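Local coordinates for protein MerB2 (Bacillus megaterium, PDB 5C17) that probably acts as an alkylmercury lyase, splitting the carbon–mercury bond of organomercurial compounds, and here holds a mercury(II) ion, at residues 102-107 with 147-152; 64-69 with 157-162. All blocks are in the same frame, centred on the assembly; numbering follows the deposited sequence.

Interaction 1 (102-107 with 147-152); sequences CAISTL and TVIWTV. With HG (mercury (II) ion), chain B.
Ala-103, in the first turn of its helix, sits nearest Ile-149 of strand 148-151, their CA atoms 6.7 Å apart, where the axes of the two short elements approach to 9.5 Å with directions 123° apart. Ile-149 carries most of the contact, each branch meeting a different part of the helix. With CG1 anti to the carbonyl carbon (chi1 -71°) and CG2 anti to the backbone N, the fork at CB spreads across the first turn: CG1 lies 3.9 Å from CB of Ala-103, while CG2 rests on CG1 of Ile-104 at 3.8 Å. The terminal CD1 runs on past the carbonyl of Ala-103 and touches CD1 of Leu-107, the two side chains running antiparallel alongside one another. A residue as small as Ala-103 suits the place of closest backbone approach, and branched aliphatics fill the ground around it. Strand 148-151 is the middle strand of a small three-stranded antiparallel sheet, between 169-171 and 190-192; this buried contact seats helix 103-113 on that sheet, and Ala-197 of helix 194-207 touches both Ile-149 and Leu-107. CD1 of Ile-104 lies 3.5 Å from OG1 of Thr-151, a contact of methyl with hydroxyl. Thr-106 turns its OG1 back to donate to Ala-103 O at 2.7 Å, the donor lying 20° from the carbonyl plane, and the same hydroxyl bonds to the OH of Tyr-170, satisfying this buried polar group. At the helix start Cys-102 is the N-cap: its SG accepts a fairly straight bond from Ser-105 N at 3.5 Å. That soft sulfur also binds mercury, a soft metal, at 2.4 Å, in a site completed by Cys-165, a water and a sulfur of the bound dithiol.

Interaction 2 (64-69 with 157-162); sequences QRQMIV and EAPWAG. With DTV ((2S,3S)-1,4-dimercaptobutane-2,3-diol), chain D.
OE2 of Glu-157 is gripped by two cations, NH2 of Arg-65 at 3.0 Å and the ammonium of Lys-17. The carboxylate curls back to them through a bend at chi2 (-65°), and NH2 meets OE2 from above the carboxylate plane, the guanidinium turned 72° against it. Beside this surface salt bridge the backbones join. Gln-66, with positive phi, closes helix 52-64 in a Schellman motif, and the carbonyls at this helix end receive the first N-H groups of helix 160-164: Trp-160 N donates to Arg-65 O at 3.0 Å and Ala-161 N to Gln-66 O at 3.0 Å. Gln-66 OE1 adds a weak bond from Gly-162 N. CG of Met-67 sits almost squarely over the five-membered ring of Trp-160, 3.7 Å from its centroid, a CH-pi contact, with SD oblique to the ring. The opposite indole face walls the pocket that holds the bound dithiol, whose O3 lies 3.4 Å from CZ3 of Trp-160. An alanine in place of Trp-160 would remove the indole, and would probably leave a gap between Met-67 and the dithiol, each without its flat partner. Val-69 CG2 packs on the Ala-161 methyl at 3.6 Å.

Interaction 1 joins a helix to the face of a sheet by buried, almost wholly apolar packing; interaction 2 lies nearer the surface and relies on backbone hydrogen bonds and a salt bridge to tie the end of helix 52-64 and the approach to strand 68-70 to the start of helix 160-164. They share no element, and their centres are about 17 Å apart, yet strand 148-151 leads on in the chain to helix 160-164, and both segments of interaction 1 fall between those of interaction 2, nested in the loop it closes. The ligand pocket joins them: sulfur S4 of the dithiol lies 2.6 Å from the mercury held by Cys-102, while Trp-160 flanks the same molecule.

Interaction 1 (102-107 with 147-152)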
ATOM      1  N   CYS A 102      -3.706  -3.369  -0.763  1.00  8.85           N
ATOM      2  CA  CYS A 102      -3.471  -4.621  -1.471  1.00  8.30           C
ATOM      3  C   CYS A 102      -2.595  -5.546  -0.636  1.00  8.77           C
ATOM      4  O   CYS A 102      -2.079  -5.177   0.419  1.00  9.04           O
ATOM      5  CB  CYS A 102      -2.815  -4.369  -2.833  1.00  8.96           C
ATOM      6  SG  CYS A 102      -1.074  -3.889  -2.721  1.00 11.74           S
ATOM      7  N   ALA A 103      -2.399  -6.746  -1.155  1.00  8.98           N
ATOM      8  CA  ALA A 103      -1.604  -7.767  -0.479  1.00  8.88           C
ATOM      9  C   ALA A 103      -0.170  -7.315  -0.238  1.00  8.57           C
ATOM     10  O   ALA A 103       0.406  -7.566   0.818  1.00 10.05           O
ATOM     11  CB  ALA A 103      -1.608  -9.027  -1.297  1.00 10.30           C
ATOM     12  N   ILE A 104       0.435  -6.683  -1.228  1.00  9.45           N
ATOM     13  CA  ILE A 104       1.816  -6.236  -1.044  1.00  9.01           C
ATOM     14  C   ILE A 104       1.884  -5.223   0.094  1.00  9.46           C
ATOM     15  O   ILE A 104       2.788  -5.301   0.934  1.00 10.51           O
ATOM     16  CB  ILE A 104       2.411  -5.656  -2.331  1.00 10.38           C
ATOM     17  CG1 ILE A 104       2.587  -6.771  -3.372  1.00 10.36           C
ATOM     18  CG2 ILE A 104       3.740  -4.989  -2.040  1.00 11.92           C
ATOM     19  CD1 ILE A 104       3.002  -6.269  -4.742  1.00 11.74           C
ATOM     20  N   SER A 105       0.943  -4.277   0.124  1.00  9.10           N
ATOM     21  CA  SER A 105       0.925  -3.239   1.137  0.66  8.88           C
ATOM     22  C   SER A 105       0.869  -3.829   2.540  1.00  8.69           C
ATOM     23  O   SER A 105       1.481  -3.305   3.464  1.00  9.80           O
ATOM     24  CB  SER A 105      -0.259  -2.282   0.923  0.66 10.84           C
ATOM     25  OG  SER A 105      -0.131  -1.570  -0.295  0.66 13.03           O
ATOM     26  N   THR A 106       0.108  -4.918   2.715  1.00  8.44           N
ATOM     27  CA  THR A 106      -0.005  -5.520   4.056  1.00  9.17           C
ATOM     28  C   THR A 106       1.355  -5.828   4.673  1.00 10.30           C
ATOM     29  O   THR A 106       1.527  -5.746   5.886  1.00 11.97           O
ATOM     30  CB  THR A 106      -0.860  -6.837   4.112  1.00  9.37           C
ATOM     31  OG1 THR A 106      -0.253  -7.907   3.377  1.00  8.98           O
ATOM     32  CG2 THR A 106      -2.278  -6.601   3.635  1.00  9.46           C
ATOM     33  N   LEU A 107       2.301  -6.250   3.836  1.00  9.65           N
ATOM     34  CA  LEU A 107       3.619  -6.662   4.310  1.00  9.82           C
ATOM     35  C   LEU A 107       4.625  -5.519   4.217  1.00 10.68           C
ATOM     36  O   LEU A 107       5.398  -5.273   5.154  1.00 11.60           O
ATOM     37  CB  LEU A 107       4.077  -7.893   3.530  1.00 10.18           C
ATOM     38  CG  LEU A 107       3.286  -9.160   3.901  1.00 11.18           C
ATOM     39  CD1 LEU A 107       3.438 -10.219   2.860  1.00 12.11           C
ATOM     40  CD2 LEU A 107       3.686  -9.707   5.258  1.00 12.93           C
ATOM     41  N   THR A 147       0.417 -19.621   0.891  1.00  9.16           N
ATOM     42  CA  THR A 147      -0.001 -18.294   0.457  1.00 10.09           C
ATOM     43  C   THR A 147       1.100 -17.590  -0.329  1.00  9.28           C
ATOM     44  O   THR A 147       2.272 -17.599   0.056  1.00 10.17           O
ATOM     45  CB  THR A 147      -0.411 -17.458   1.675  1.00  9.94           C
ATOM     46  OG1 THR A 147      -1.587 -18.016   2.261  1.00 10.50           O
ATOM     47  CG2 THR A 147      -0.738 -16.015   1.298  1.00 10.24           C
ATOM     48  N   VAL A 148       0.696 -16.966  -1.426  1.00  9.46           N
ATOM     49  CA  VAL A 148       1.581 -16.218  -2.305  1.00  8.87           C
ATOM     50  C   VAL A 148       0.863 -14.949  -2.759  1.00  8.77           C
ATOM     51  O   VAL A 148      -0.329 -14.768  -2.489  1.00  9.27           O
ATOM     52  CB  VAL A 148       2.019 -17.045  -3.530  1.00  9.91           C
ATOM     53  CG1 VAL A 148       2.955 -18.188  -3.111  1.00 10.89           C
ATOM     54  CG2 VAL A 148       0.792 -17.567  -4.275  1.00 11.06           C
ATOM     55  N   ILE A 149       1.595 -14.074  -3.437  1.00  8.78           N
ATOM     56  CA  ILE A 149       1.049 -12.835  -3.966  1.00  9.09           C
ATOM     57  C   ILE A 149       1.189 -12.800  -5.487  1.00  9.92           C
ATOM     58  O   ILE A 149       2.194 -13.261  -6.032  1.00 11.52           O
ATOM     59  CB  ILE A 149       1.779 -11.636  -3.343  1.00  9.62           C
ATOM     60  CG1 ILE A 149       1.357 -11.510  -1.879  1.00 10.33           C
ATOM     61  CG2 ILE A 149       1.501 -10.328  -4.110  1.00 11.46           C
ATOM     62  CD1 ILE A 149       2.165 -10.497  -1.065  1.00 12.06           C
ATOM     63  N   TRP A 150       0.159 -12.281  -6.147  1.00 10.40           N
ATOM     64  CA  TRP A 150       0.181 -12.006  -7.567  1.00 10.53           C
ATOM     65  C   TRP A 150       0.391 -10.517  -7.743  1.00 10.53           C
ATOM     66  O   TRP A 150      -0.371  -9.716  -7.203  1.00 10.56           O
ATOM     67  CB  TRP A 150      -1.141 -12.423  -8.183  1.00 12.13           C
ATOM     68  CG  TRP A 150      -1.340 -12.015  -9.598  1.00 12.90           C
ATOM     69  CD1 TRP A 150      -2.012 -10.922 -10.050  1.00 14.42           C
ATOM     70  CD2 TRP A 150      -0.881 -12.706 -10.755  1.00 13.49           C
ATOM     71  NE1 TRP A 150      -1.993 -10.879 -11.409  1.00 15.13           N
ATOM     72  CE2 TRP A 150      -1.313 -11.972 -11.874  1.00 14.64           C
ATOM     73  CE3 TRP A 150      -0.146 -13.874 -10.955  1.00 15.74           C
ATOM     74  CZ2 TRP A 150      -1.028 -12.364 -13.181  1.00 17.73           C
ATOM     75  CZ3 TRP A 150       0.128 -14.264 -12.248  1.00 17.79           C
ATOM     76  CH2 TRP A 150      -0.313 -13.510 -13.346  1.00 18.22           C
ATOM     77  N   THR A 151       1.416 -10.150  -8.502  1.00 12.00           N
ATOM     78  CA  THR A 151       1.758  -8.763  -8.751  1.00 13.36           C
ATOM     79  C   THR A 151       1.800  -8.491 -10.250  1.00 13.43           C
ATOM     80  O   THR A 151       1.866  -9.416 -11.064  1.00 14.16           O
ATOM     81  CB  THR A 151       3.095  -8.392  -8.089  1.00 15.21           C
ATOM     82  OG1 THR A 151       3.273  -6.977  -8.162  1.00 17.42           O
ATOM     83  CG2 THR A 151       4.254  -9.087  -8.749  1.00 17.71           C
ATOM     84  N   VAL A 152       1.730  -7.213 -10.601  1.00 13.60           N
ATOM     85  CA  VAL A 152       1.782  -6.780 -11.986  1.00 14.28           C
ATOM     86  C   VAL A 152       2.911  -5.779 -12.146  1.00 13.55           C
ATOM     87  O   VAL A 152       3.396  -5.219 -11.163  1.00 13.66           O
ATOM     88  CB  VAL A 152       0.443  -6.151 -12.450  1.00 15.44           C
ATOM     89  CG1 VAL A 152      -0.665  -7.182 -12.387  1.00 17.55           C
ATOM     90  CG2 VAL A 152       0.073  -4.908 -11.633  1.00 15.66           C
TER
HETATM   91 HG    HG B 301      -0.806  -1.666  -3.504  0.78 16.68          HG
HETATM   92  O   HOH W   1      -0.058   0.433  -2.447  1.00 25.08           O

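Interaction 2 (64-69 with 157-162)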
ATOM      1  N   GLN A  64      -5.240  12.635  -7.722  0.55 10.41           N
ATOM      2  CA  GLN A  64      -5.402  12.201  -9.109  0.55 11.50           C
ATOM      3  C   GLN A  64      -4.660  10.885  -9.348  0.55 10.36           C
ATOM      4  O   GLN A  64      -5.173   9.983 -10.016  0.55 11.73           O
ATOM      5  CB  GLN A  64      -4.901  13.273 -10.093  0.55 13.93           C
ATOM      6  CG  GLN A  64      -5.796  14.508 -10.201  0.55 16.42           C
ATOM      7  CD  GLN A  64      -5.205  15.640 -11.054  0.55 18.43           C
ATOM      8  OE1 GLN A  64      -3.984  15.863 -11.081  0.55 19.15           O
ATOM      9  NE2 GLN A  64      -6.083  16.364 -11.747  0.55 20.25           N
ATOM     10  N   ARG A  65      -3.465  10.768  -8.767  1.00  9.79           N
ATOM     11  CA  ARG A  65      -2.641   9.563  -8.895  1.00  9.84           C
ATOM     12  C   ARG A  65      -3.109   8.453  -7.949  1.00  9.60           C
ATOM     13  O   ARG A  65      -2.569   7.358  -7.955  1.00 10.59           O
ATOM     14  CB  ARG A  65      -1.177   9.899  -8.598  1.00 10.87           C
ATOM     15  CG  ARG A  65      -0.516  10.741  -9.663  1.00 10.75           C
ATOM     16  CD  ARG A  65       0.928  11.059  -9.309  1.00 12.21           C
ATOM     17  NE  ARG A  65       1.672  11.642 -10.419  1.00 14.85           N
ATOM     18  CZ  ARG A  65       2.265  10.932 -11.363  1.00 16.97           C
ATOM     19  NH1 ARG A  65       2.205   9.611 -11.331  1.00 18.40           N
ATOM     20  NH2 ARG A  65       2.921  11.545 -12.340  1.00 18.91           N
ATOM     21  N   GLN A  66      -4.136   8.742  -7.165  1.00  9.37           N
ATOM     22  CA  GLN A  66      -4.671   7.819  -6.164  1.00  9.83           C
ATOM     23  C   GLN A  66      -3.568   7.274  -5.254  1.00  8.59           C
ATOM     24  O   GLN A  66      -3.612   6.134  -4.805  1.00  9.68           O
ATOM     25  CB  GLN A  66      -5.473   6.702  -6.826  1.00 11.34           C
ATOM     26  CG  GLN A  66      -6.615   7.229  -7.657  1.00 12.36           C
ATOM     27  CD  GLN A  66      -7.470   6.134  -8.268  1.00 15.73           C
ATOM     28  OE1 GLN A  66      -7.050   4.995  -8.398  1.00 17.26           O
ATOM     29  NE2 GLN A  66      -8.683   6.488  -8.645  1.00 19.23           N
ATOM     30  N   MET A  67      -2.597   8.143  -4.976  1.00  8.53           N
ATOM     31  CA  MET A  67      -1.584   7.895  -3.957  1.00  8.25           C
ATOM     32  C   MET A  67      -2.058   8.276  -2.570  1.00  8.48           C
ATOM     33  O   MET A  67      -1.461   7.864  -1.571  1.00  8.88           O
ATOM     34  CB  MET A  67      -0.300   8.639  -4.299  1.00  9.06           C
ATOM     35  CG  MET A  67       0.409   8.037  -5.497  1.00 10.11           C
ATOM     36  SD  MET A  67       1.816   8.997  -6.068  1.00 12.36           S
ATOM     37  CE  MET A  67       2.889   8.818  -4.653  1.00 13.91           C
ATOM     38  N   ILE A  68      -3.127   9.063  -2.536  1.00  9.32           N
ATOM     39  CA  ILE A  68      -3.924   9.303  -1.338  1.00  9.74           C
ATOM     40  C   ILE A  68      -5.376   9.097  -1.735  1.00 10.30           C
ATOM     41  O   ILE A  68      -5.724   9.181  -2.922  1.00 11.36           O
ATOM     42  CB  ILE A  68      -3.716  10.719  -0.741  1.00 10.56           C
ATOM     43  CG1 ILE A  68      -4.218  11.806  -1.703  1.00 10.77           C
ATOM     44  CG2 ILE A  68      -2.249  10.938  -0.388  1.00 11.17           C
ATOM     45  CD1 ILE A  68      -4.139  13.203  -1.135  1.00 12.77           C
ATOM     46  N   VAL A  69      -6.199   8.807  -0.737  1.00  9.63           N
ATOM     47  CA  VAL A  69      -7.634   8.596  -0.927  1.00 10.31           C
ATOM     48  C   VAL A  69      -8.392   9.551  -0.039  1.00 10.30           C
ATOM     49  O   VAL A  69      -8.072   9.686   1.135  1.00 10.88           O
ATOM     50  CB  VAL A  69      -8.060   7.134  -0.634  1.00 11.75           C
ATOM     51  CG1 VAL A  69      -9.589   6.995  -0.524  1.00 12.49           C
ATOM     52  CG2 VAL A  69      -7.510   6.225  -1.706  1.00 12.92           C
ATOM     53  N   GLU A 157       2.899   5.974 -14.043  1.00 24.72           N
ATOM     54  CA  GLU A 157       1.768   6.841 -14.323  1.00 24.36           C
ATOM     55  C   GLU A 157       0.445   6.223 -13.913  1.00 25.59           C
ATOM     56  O   GLU A 157      -0.576   6.880 -13.959  1.00 27.50           O
ATOM     57  CB  GLU A 157       1.754   7.221 -15.802  1.00 24.29           C
ATOM     58  CG  GLU A 157       2.783   8.264 -16.148  1.00 24.23           C
ATOM     59  CD  GLU A 157       2.530   9.608 -15.471  1.00 23.92           C
ATOM     60  OE1 GLU A 157       1.379  10.096 -15.469  1.00 24.97           O
ATOM     61  OE2 GLU A 157       3.497  10.188 -14.935  1.00 23.54           O
ATOM     62  N   ALA A 158       0.474   4.967 -13.479  1.00 24.97           N
ATOM     63  CA  ALA A 158      -0.738   4.270 -13.107  1.00 24.72           C
ATOM     64  C   ALA A 158      -1.199   4.757 -11.749  1.00 22.41           C
ATOM     65  O   ALA A 158      -0.379   4.938 -10.863  1.00 23.71           O
ATOM     66  CB  ALA A 158      -0.486   2.774 -13.063  1.00 25.68           C
ATOM     67  N   PRO A 159      -2.511   4.975 -11.593  1.00 21.16           N
ATOM     68  CA  PRO A 159      -2.992   5.295 -10.255  1.00 19.03           C
ATOM     69  C   PRO A 159      -2.860   4.095  -9.318  1.00 16.87           C
ATOM     70  O   PRO A 159      -2.905   2.944  -9.775  1.00 17.33           O
ATOM     71  CB  PRO A 159      -4.463   5.660 -10.481  1.00 20.05           C
ATOM     72  CG  PRO A 159      -4.840   4.984 -11.751  1.00 23.42           C
ATOM     73  CD  PRO A 159      -3.603   4.939 -12.587  1.00 22.80           C
ATOM     74  N   TRP A 160      -2.702   4.355  -8.027  1.00 13.84           N
ATOM     75  CA  TRP A 160      -2.448   3.292  -7.062  1.00 12.08           C
ATOM     76  C   TRP A 160      -3.765   2.681  -6.527  1.00 10.70           C
ATOM     77  O   TRP A 160      -4.155   1.590  -6.936  1.00 10.89           O
ATOM     78  CB  TRP A 160      -1.602   3.788  -5.881  1.00 12.40           C
ATOM     79  CG  TRP A 160      -0.150   4.191  -6.137  1.00 13.42           C
ATOM     80  CD1 TRP A 160       0.392   4.701  -7.286  1.00 15.57           C
ATOM     81  CD2 TRP A 160       0.926   4.147  -5.173  1.00 13.81           C
ATOM     82  NE1 TRP A 160       1.748   4.937  -7.107  1.00 16.95           N
ATOM     83  CE2 TRP A 160       2.091   4.611  -5.818  1.00 15.30           C
ATOM     84  CE3 TRP A 160       1.008   3.752  -3.823  1.00 13.13           C
ATOM     85  CZ2 TRP A 160       3.325   4.700  -5.159  1.00 15.58           C
ATOM     86  CZ3 TRP A 160       2.243   3.821  -3.185  1.00 14.84           C
ATOM     87  CH2 TRP A 160       3.379   4.293  -3.854  1.00 15.35           C
ATOM     88  N   ALA A 161      -4.464   3.376  -5.626  1.00 10.02           N
ATOM     89  CA  ALA A 161      -5.516   2.726  -4.834  1.00 10.44           C
ATOM     90  C   ALA A 161      -6.603   2.077  -5.685  1.00 11.72           C
ATOM     91  O   ALA A 161      -7.049   0.973  -5.391  1.00 12.95           O
ATOM     92  CB  ALA A 161      -6.146   3.727  -3.873  1.00 10.09           C
ATOM     93  N   GLY A 162      -7.030   2.770  -6.738  1.00 12.12           N
ATOM     94  CA  GLY A 162      -8.096   2.280  -7.598  1.00 13.40           C
ATOM     95  C   GLY A 162      -7.613   1.807  -8.956  1.00 14.29           C
ATOM     96  O   GLY A 162      -8.409   1.620  -9.888  1.00 17.50           O
TER
HETATM   97  S1  DTV D 303       2.128   1.427  -9.457  0.77 23.21           S
HETATM   98  C1  DTV D 303       2.457   0.626  -7.888  0.77 22.49           C
HETATM   99  C2  DTV D 303       1.474   1.011  -6.795  0.77 21.80           C
HETATM  100  O2  DTV D 303       0.197   0.530  -7.111  0.77 22.67           O
HETATM  101  C3  DTV D 303       1.850   0.471  -5.411  0.77 22.61           C
HETATM  102  O3  DTV D 303       3.083   1.036  -5.013  0.77 23.97           O
HETATM  103  C4  DTV D 303       1.958  -1.044  -5.360  0.77 22.61           C
HETATM  104  S4  DTV D 303       1.788  -1.686  -3.699  0.77 22.58           S
HETATM  105  O   HOH W   2       1.060   7.701  -9.836  1.00 28.10           O
HETATM  106  O   HOH W   3      -7.844   4.370 -11.316  1.00 38.80           O